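Local coordinates for protein B-agarase (Saccharophagus degradans, PDB 4BQ2) that hydrolyses the beta-1,4 glycosidic bonds of agarose as an exo-acting beta-agarase of glycoside hydrolase family 50, at residues Tyr113-Leu116 and Ser117-Leu121; Val402-Asp405 and Arg406-Trp410; Asn417-Asp420 and Pro421-Asp425. All blocks are in the same frame, centred on the assembly; numbering follows the deposited sequence.

The three contacts are all local, each within one unbroken run of chain. Contact 1 belongs to the CBM-like domain and sits across the chain's centre from the other two, about 42 to 43 Å away between centres. Contacts 2 and 3 touch, about 14 Å apart between centres: Tyr-423 packs against helix 394-410, its OH 3.3 Å from Thr-403 CB. The first two are mostly buried, contact 3 partly so, with Pro-421 exposed. Their chemistry follows their place: a salt bridge from a strand's end to the turn after it in contact 1; helical backbone bonds, apolar pairs, and an arginine and aspartate salt-bridged elsewhere in contact 2; a carboxylate and water organising a loop in contact 3.

Contact 1 of 3, residues Tyr113-Leu116 and Ser117-Leu121; sequences YAKL and SGHDL
Lys-115 reaches across the bend to Asp-120, its NZ standing 2.8 Å from OD1 in a hydrogen-bonded salt bridge. The ammonium meets OD1 on the syn side of the carboxylate but 27° out of its plane, and OD2 lies farther off. The lysine is extended as far as CE and bends only at its last torsion (chi4 147°), which brings NZ to the acid. Just behind the charge, Lys-115 CE passes 4.1 Å from His-119 CB. Nearer the backbone the meeting is apolar: Leu-121 CD1 lies 3.8 Å from Lys-115 CB and 3.5 Å from Leu-116 C, filling the inside of the curve. The run leads out of strand 110-115 of the CBM-like domain, which pairs with strands 70-79 and 150-155, and into a type II' beta turn, Gly-118 to Leu-121, closed by Leu-121 N on Gly-118 O at 2.8 Å. His-119 and Asp-120 are its two corners; CG of Asp-120 sits between its backbone N and carbonyl carbon (chi1 53°), which leaves OD1 within bonding distance of NZ. Further out, Thr-144 OG1 bonds to both Lys-115 NZ and His-119 ND1, while Asn-141 ND2 holds Asp-120 OD2; the ammonium of this buried lysine thus has a polar partner besides the carboxylate. Ser-117 ties the loop to the run entering strand 70-79, its OG bonded to Phe-67 O and Ala-70 N.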
loop_
_atom_site.group_PDB
_atom_site.type_symbol
_atom_site.label_atom_id
_atom_site.label_comp_id
_atom_site.label_asym_id
_atom_site.label_seq_id
_atom_site.Cartn_x
_atom_site.Cartn_y
_atom_site.Cartn_z
ATOM N N TYR A 113 17.073 -14.694 8.251
ATOM C CA TYR A 113 18.260 -13.980 7.757
ATOM C C TYR A 113 17.969 -12.780 6.907
ATOM O O TYR A 113 16.963 -12.731 6.194
ATOM C CB TYR A 113 19.249 -14.920 7.030
ATOM C CG TYR A 113 18.688 -15.562 5.769
ATOM C CD1 TYR A 113 17.977 -16.767 5.835
ATOM C CD2 TYR A 113 18.894 -14.985 4.523
ATOM C CE1 TYR A 113 17.473 -17.373 4.682
ATOM C CE2 TYR A 113 18.402 -15.575 3.362
ATOM C CZ TYR A 113 17.694 -16.770 3.454
ATOM O OH TYR A 113 17.204 -17.338 2.300
ATOM N N ALA A 114 18.897 -11.826 6.970
ATOM C CA ALA A 114 18.860 -10.643 6.155
ATOM C C ALA A 114 20.198 -10.492 5.472
ATOM O O ALA A 114 21.238 -10.334 6.124
ATOM C CB ALA A 114 18.539 -9.411 7.006
ATOM N N LYS A 115 20.170 -10.556 4.148
ATOM C CA LYS A 115 21.381 -10.401 3.343
ATOM C C LYS A 115 22.066 -9.052 3.601
ATOM O O LYS A 115 21.406 -8.030 3.665
ATOM C CB LYS A 115 21.028 -10.585 1.861
ATOM C CG LYS A 115 20.895 -12.039 1.430
ATOM C CD LYS A 115 20.215 -12.091 0.081
ATOM C CE LYS A 115 20.056 -13.511 -0.413
ATOM N NZ LYS A 115 18.788 -13.531 -1.204
ATOM N N LEU A 116 23.390 -9.063 3.800
ATOM C CA LEU A 116 24.139 -7.825 3.901
ATOM C C LEU A 116 24.807 -7.475 2.598
ATOM O O LEU A 116 25.071 -6.311 2.315
ATOM C CB LEU A 116 25.234 -7.978 4.942
ATOM C CG LEU A 116 24.805 -8.173 6.388
ATOM C CD1 LEU A 116 26.022 -8.486 7.222
ATOM C CD2 LEU A 116 24.097 -6.936 6.927
ATOM N N SER A 117 25.137 -8.515 1.840
ATOM C CA SER A 117 25.888 -8.426 0.576
ATOM C C SER A 117 25.671 -9.698 -0.245
ATOM O O SER A 117 25.292 -10.745 0.291
ATOM C CB SER A 117 27.377 -8.300 0.866
ATOM O OG SER A 117 27.813 -9.437 1.615
ATOM N N GLY A 118 25.915 -9.593 -1.554
ATOM C CA GLY A 118 25.920 -10.747 -2.421
ATOM C C GLY A 118 24.589 -11.048 -3.095
ATOM O O GLY A 118 23.579 -10.388 -2.829
ATOM N N HIS A 119 24.618 -12.049 -3.981
ATOM C CA HIS A 119 23.427 -12.644 -4.588
ATOM C C HIS A 119 22.561 -11.573 -5.221
ATOM O O HIS A 119 23.061 -10.757 -6.010
ATOM C CB HIS A 119 22.686 -13.520 -3.554
ATOM C CG HIS A 119 23.480 -14.702 -3.086
ATOM N ND1 HIS A 119 22.889 -15.865 -2.629
ATOM C CD2 HIS A 119 24.819 -14.914 -3.032
ATOM C CE1 HIS A 119 23.835 -16.725 -2.286
ATOM N NE2 HIS A 119 25.015 -16.174 -2.532
ATOM N N ASP A 120 21.277 -11.535 -4.879
ATOM C CA ASP A 120 20.399 -10.571 -5.522
ATOM C C ASP A 120 20.531 -9.151 -4.992
ATOM O O ASP A 120 19.742 -8.278 -5.378
ATOM C CB ASP A 120 18.933 -11.054 -5.566
ATOM C CG ASP A 120 18.374 -11.480 -4.183
ATOM O OD1 ASP A 120 19.132 -11.581 -3.192
ATOM O OD2 ASP A 120 17.141 -11.757 -4.116
ATOM N N LEU A 121 21.516 -8.911 -4.121
ATOM C CA LEU A 121 21.896 -7.537 -3.773
ATOM C C LEU A 121 22.871 -6.914 -4.757
ATOM O O LEU A 121 22.904 -5.695 -4.872
ATOM C CB LEU A 121 22.443 -7.410 -2.339
ATOM C CG LEU A 121 21.555 -7.797 -1.139
ATOM C CD1 LEU A 121 22.259 -7.437 0.170
ATOM C CD2 LEU A 121 20.171 -7.153 -1.175
#

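Contact 2 of 3, residues Val402-Asp405 and Arg406-Trp410; sequences VTVD and RMLNW
Arg-406 lies one alpha-helical turn beyond Val-402, and its N bonds to Val-402 O at 2.7 Å. Both belong to the last turns of helix 394-410, which precedes strand 431-435 in the catalytic part of the enzyme, consistent with the (beta/alpha)8 barrel of family 50. The arginine chain, extended from CG to NE, runs slantwise across Val-402, whose CG1 lies over one face of the guanidinium toward its rim, 3.7 Å from NE. Beyond this apolar cover the group is held by charge: NE pairs with Glu-232 and NH1 with Asp-725, which probably fixes how the flat group is turned. Met-407 N continues the helical pattern on Thr-403 O. Its chain bends at chi2 and again at chi3, running beside Thr-403 in the same direction until CE stands 4.0 Å from CG2; the threonine hydroxyl instead bonds to Tyr-701 and Trp-399 O. Leu-408 N meets Val-404 O in a nearly linear bond, 177° at the hydrogen, and its CD1 comes 4.1 Å from Val-404 CG1, the two side chains lying side by side and pointing the same way. Asn-409 N donates to Asp-405 O at 2.9 Å, while the Asp-405 carboxylate is engaged through OD1 in a salt bridge with Arg-428. Trp-410 N closes on Arg-406 O, and the indole folds back until Arg-406 CB sits 3.6 Å above one of its faces, toward the rim.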
loop_
_atom_site.group_PDB
_atom_site.type_symbol
_atom_site.label_atom_id
_atom_site.label_comp_id
_atom_site.label_asym_id
_atom_site.label_seq_id
_atom_site.Cartn_x
_atom_site.Cartn_y
_atom_site.Cartn_z
ATOM N N VAL A 402 -20.875 -13.072 -9.602
ATOM C CA VAL A 402 -20.336 -13.806 -8.462
ATOM C C VAL A 402 -19.661 -12.845 -7.458
ATOM O O VAL A 402 -19.760 -13.040 -6.261
ATOM C CB VAL A 402 -19.293 -14.871 -8.958
ATOM C CG1 VAL A 402 -18.497 -15.453 -7.808
ATOM C CG2 VAL A 402 -20.009 -15.992 -9.729
ATOM N N THR A 403 -18.947 -11.831 -7.946
ATOM C CA THR A 403 -18.298 -10.860 -7.049
ATOM C C THR A 403 -19.341 -10.149 -6.155
ATOM O O THR A 403 -19.184 -10.067 -4.945
ATOM C CB THR A 403 -17.478 -9.839 -7.868
ATOM O OG1 THR A 403 -16.343 -10.542 -8.419
ATOM C CG2 THR A 403 -17.004 -8.644 -7.010
ATOM N N VAL A 404 -20.394 -9.626 -6.762
ATOM C CA VAL A 404 -21.474 -8.998 -5.972
ATOM C C VAL A 404 -22.098 -10.034 -5.005
ATOM O O VAL A 404 -22.286 -9.759 -3.810
ATOM C CB VAL A 404 -22.569 -8.336 -6.882
ATOM C CG1 VAL A 404 -23.724 -7.814 -6.061
ATOM C CG2 VAL A 404 -21.983 -7.182 -7.668
ATOM N N ASP A 405 -22.360 -11.244 -5.496
ATOM C CA ASP A 405 -22.934 -12.298 -4.627
ATOM C C ASP A 405 -22.002 -12.608 -3.450
ATOM O O ASP A 405 -22.472 -12.820 -2.339
ATOM C CB ASP A 405 -23.199 -13.591 -5.417
ATOM C CG ASP A 405 -24.445 -13.494 -6.321
ATOM O OD1 ASP A 405 -25.216 -12.474 -6.257
ATOM O OD2 ASP A 405 -24.660 -14.441 -7.100
ATOM N N ARG A 406 -20.688 -12.661 -3.708
ATOM C CA ARG A 406 -19.712 -12.874 -2.623
ATOM C C ARG A 406 -19.804 -11.724 -1.632
ATOM O O ARG A 406 -19.900 -11.951 -0.448
ATOM C CB ARG A 406 -18.282 -12.891 -3.162
ATOM C CG ARG A 406 -17.927 -14.167 -3.915
ATOM C CD ARG A 406 -16.679 -13.962 -4.755
ATOM N NE ARG A 406 -16.041 -15.250 -5.076
ATOM C CZ ARG A 406 -15.029 -15.399 -5.918
ATOM N NH1 ARG A 406 -14.474 -14.336 -6.545
ATOM N NH2 ARG A 406 -14.570 -16.626 -6.133
ATOM N N MET A 407 -19.699 -10.491 -2.119
ATOM C CA MET A 407 -19.677 -9.323 -1.200
ATOM C C MET A 407 -20.874 -9.346 -0.259
ATOM O O MET A 407 -20.727 -9.171 0.962
ATOM C CB MET A 407 -19.632 -8.009 -1.979
ATOM C CG MET A 407 -18.362 -7.844 -2.820
ATOM S SD MET A 407 -16.830 -8.167 -1.921
ATOM C CE MET A 407 -15.838 -8.963 -3.196
ATOM N N LEU A 408 -22.055 -9.574 -0.831
ATOM C CA LEU A 408 -23.298 -9.708 -0.044
ATOM C C LEU A 408 -23.286 -10.893 0.925
ATOM O O LEU A 408 -23.699 -10.764 2.095
ATOM C CB LEU A 408 -24.533 -9.763 -0.969
ATOM C CG LEU A 408 -24.765 -8.507 -1.796
ATOM C CD1 LEU A 408 -25.903 -8.769 -2.766
ATOM C CD2 LEU A 408 -25.072 -7.324 -0.877
ATOM N N ASN A 409 -22.811 -12.046 0.478
ATOM C CA ASN A 409 -22.687 -13.180 1.404
ATOM C C ASN A 409 -21.703 -12.887 2.533
ATOM O O ASN A 409 -21.925 -13.252 3.702
ATOM C CB ASN A 409 -22.289 -14.483 0.658
ATOM C CG ASN A 409 -22.169 -15.683 1.605
ATOM O OD1 ASN A 409 -21.083 -16.002 2.087
ATOM N ND2 ASN A 409 -23.305 -16.303 1.930
ATOM N N TRP A 410 -20.619 -12.195 2.185
ATOM C CA TRP A 410 -19.525 -11.967 3.130
ATOM C C TRP A 410 -19.843 -10.799 4.043
ATOM O O TRP A 410 -19.098 -10.522 4.986
ATOM C CB TRP A 410 -18.228 -11.671 2.356
ATOM C CG TRP A 410 -17.753 -12.805 1.475
ATOM C CD1 TRP A 410 -18.206 -14.105 1.460
ATOM C CD2 TRP A 410 -16.706 -12.719 0.530
ATOM N NE1 TRP A 410 -17.495 -14.831 0.527
ATOM C CE2 TRP A 410 -16.565 -13.997 -0.059
ATOM C CE3 TRP A 410 -15.860 -11.673 0.114
ATOM C CZ2 TRP A 410 -15.632 -14.253 -1.058
ATOM C CZ3 TRP A 410 -14.923 -11.928 -0.896
ATOM C CH2 TRP A 410 -14.792 -13.225 -1.437
#

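Contact 3 of 3, residues Asn417-Asp420 and Pro421-Asp425; sequences NWTD and PAYYD
Asp-420 O accepts Tyr-423 N at 3.0 Å across a beta turn, the hydrogen nearly in line at 167° although the donor stands above the carbonyl plane. The same aspartate makes an Asx turn: its OD1 takes Ala-422 N at 2.8 Å, on the anti side of the carboxylate. With CG swung opposite the backbone N (chi1 -176°), the acid lies beside its own carbonyl carbon, where it can reach forward over Pro-421. Both bonds shape the start of the short 3-10 segment in the loop between helix 394-410 and strand 431-435. Tyr-423 turns its ring so that Asp-420 O lies at the edge, near the ring plane. Against the same side chain comes the methyl of Thr-419, CG2 being 3.5 Å from Tyr-423 CB, with the two side chains crossing at roughly a right angle. The threonine hydroxyl points elsewhere and bonds to Gly-416 O. Tyr-424 folds back along the loop, with Pro-421 CA 3.5 Å above the centre of its ring, a CH-pi approach; the ring of Phe-431 stacks with it, and Glu-476 and Ile-477 of helix 460-477 touch it. The ring thereby joins the loop to the next strand and helix. At its far end a water ties it to the backbone, accepting from Thr-419 N at 2.8 Å and donating to Tyr-424 OH at 2.9 Å.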
loop_
_atom_site.group_PDB
_atom_site.type_symbol
_atom_site.label_atom_id
_atom_site.label_comp_id
_atom_site.label_asym_id
_atom_site.label_seq_id
_atom_site.Cartn_x
_atom_site.Cartn_y
_atom_site.Cartn_z
ATOM N N ASN A 417 -12.764 1.328 -3.370
ATOM C CA ASN A 417 -12.164 2.135 -4.406
ATOM C C ASN A 417 -11.661 1.310 -5.583
ATOM O O ASN A 417 -11.337 0.148 -5.417
ATOM C CB ASN A 417 -10.998 2.950 -3.828
ATOM C CG ASN A 417 -10.707 4.190 -4.646
ATOM O OD1 ASN A 417 -11.583 4.687 -5.398
ATOM N ND2 ASN A 417 -9.519 4.737 -4.475
ATOM N N TRP A 418 -11.566 1.953 -6.739
ATOM C CA TRP A 418 -11.148 1.330 -7.990
ATOM C C TRP A 418 -12.007 0.109 -8.289
ATOM O O TRP A 418 -11.493 -0.981 -8.614
ATOM C CB TRP A 418 -9.649 0.987 -7.947
ATOM C CG TRP A 418 -8.832 2.240 -7.675
ATOM C CD1 TRP A 418 -8.727 3.338 -8.469
ATOM C CD2 TRP A 418 -7.966 2.466 -6.545
ATOM N NE1 TRP A 418 -7.850 4.247 -7.910
ATOM C CE2 TRP A 418 -7.393 3.747 -6.716
ATOM C CE3 TRP A 418 -7.645 1.713 -5.395
ATOM C CZ2 TRP A 418 -6.489 4.297 -5.792
ATOM C CZ3 TRP A 418 -6.744 2.247 -4.468
ATOM C CH2 TRP A 418 -6.182 3.540 -4.682
ATOM N N THR A 419 -13.315 0.321 -8.161
ATOM C CA THR A 419 -14.321 -0.630 -8.691
ATOM C C THR A 419 -14.563 -0.333 -10.170
ATOM O O THR A 419 -14.801 0.831 -10.561
ATOM C CB THR A 419 -15.616 -0.555 -7.860
ATOM O OG1 THR A 419 -15.353 -1.145 -6.588
ATOM C CG2 THR A 419 -16.791 -1.328 -8.552
ATOM N N ASP A 420 -14.439 -1.360 -11.018
ATOM C CA ASP A 420 -14.648 -1.177 -12.441
ATOM C C ASP A 420 -16.028 -0.566 -12.679
ATOM O O ASP A 420 -16.977 -1.002 -12.060
ATOM C CB ASP A 420 -14.512 -2.524 -13.188
ATOM C CG ASP A 420 -14.627 -2.354 -14.695
ATOM O OD1 ASP A 420 -15.734 -2.234 -15.224
ATOM O OD2 ASP A 420 -13.594 -2.280 -15.367
ATOM N N PRO A 421 -16.132 0.457 -13.558
ATOM C CA PRO A 421 -17.400 1.134 -13.805
ATOM C C PRO A 421 -18.539 0.239 -14.302
ATOM O O PRO A 421 -19.699 0.648 -14.216
ATOM C CB PRO A 421 -17.046 2.185 -14.874
ATOM C CG PRO A 421 -15.612 2.466 -14.626
ATOM C CD PRO A 421 -15.009 1.144 -14.239
ATOM N N ALA A 422 -18.220 -0.962 -14.803
ATOM C CA ALA A 422 -19.247 -1.895 -15.208
ATOM C C ALA A 422 -20.103 -2.344 -13.991
ATOM O O ALA A 422 -21.196 -2.810 -14.179
ATOM C CB ALA A 422 -18.622 -3.104 -15.916
ATOM N N TYR A 423 -19.598 -2.201 -12.762
ATOM C CA TYR A 423 -20.369 -2.543 -11.548
ATOM C C TYR A 423 -21.280 -1.392 -11.099
ATOM O O TYR A 423 -22.099 -1.559 -10.214
ATOM C CB TYR A 423 -19.454 -2.791 -10.347
ATOM C CG TYR A 423 -18.719 -4.096 -10.337
ATOM C CD1 TYR A 423 -19.317 -5.247 -9.847
ATOM C CD2 TYR A 423 -17.409 -4.176 -10.811
ATOM C CE1 TYR A 423 -18.627 -6.464 -9.835
ATOM C CE2 TYR A 423 -16.718 -5.375 -10.820
ATOM C CZ TYR A 423 -17.329 -6.511 -10.321
ATOM O OH TYR A 423 -16.642 -7.688 -10.287
ATOM N N TYR A 424 -21.144 -0.232 -11.714
ATOM C CA TYR A 424 -21.829 0.967 -11.165
ATOM C C TYR A 424 -23.349 0.936 -11.281
ATOM O O TYR A 424 -24.043 1.709 -10.583
ATOM C CB TYR A 424 -21.303 2.225 -11.849
ATOM C CG TYR A 424 -19.917 2.636 -11.406
ATOM C CD1 TYR A 424 -19.151 1.846 -10.515
ATOM C CD2 TYR A 424 -19.316 3.781 -11.958
ATOM C CE1 TYR A 424 -17.855 2.237 -10.164
ATOM C CE2 TYR A 424 -18.052 4.170 -11.586
ATOM C CZ TYR A 424 -17.321 3.393 -10.707
ATOM O OH TYR A 424 -16.035 3.832 -10.408
ATOM N N ASP A 425 -23.869 0.070 -12.150
ATOM C CA ASP A 425 -25.316 -0.118 -12.218
ATOM C C ASP A 425 -25.803 -1.440 -11.638
ATOM O O ASP A 425 -26.893 -1.887 -11.977
ATOM C CB ASP A 425 -25.853 0.081 -13.656
ATOM C CG ASP A 425 -25.349 -0.975 -14.631
ATOM O OD1 ASP A 425 -24.400 -1.701 -14.285
ATOM O OD2 ASP A 425 -25.900 -1.071 -15.751
HETATM O O HOH W 1 -14.396 2.936 -8.199
#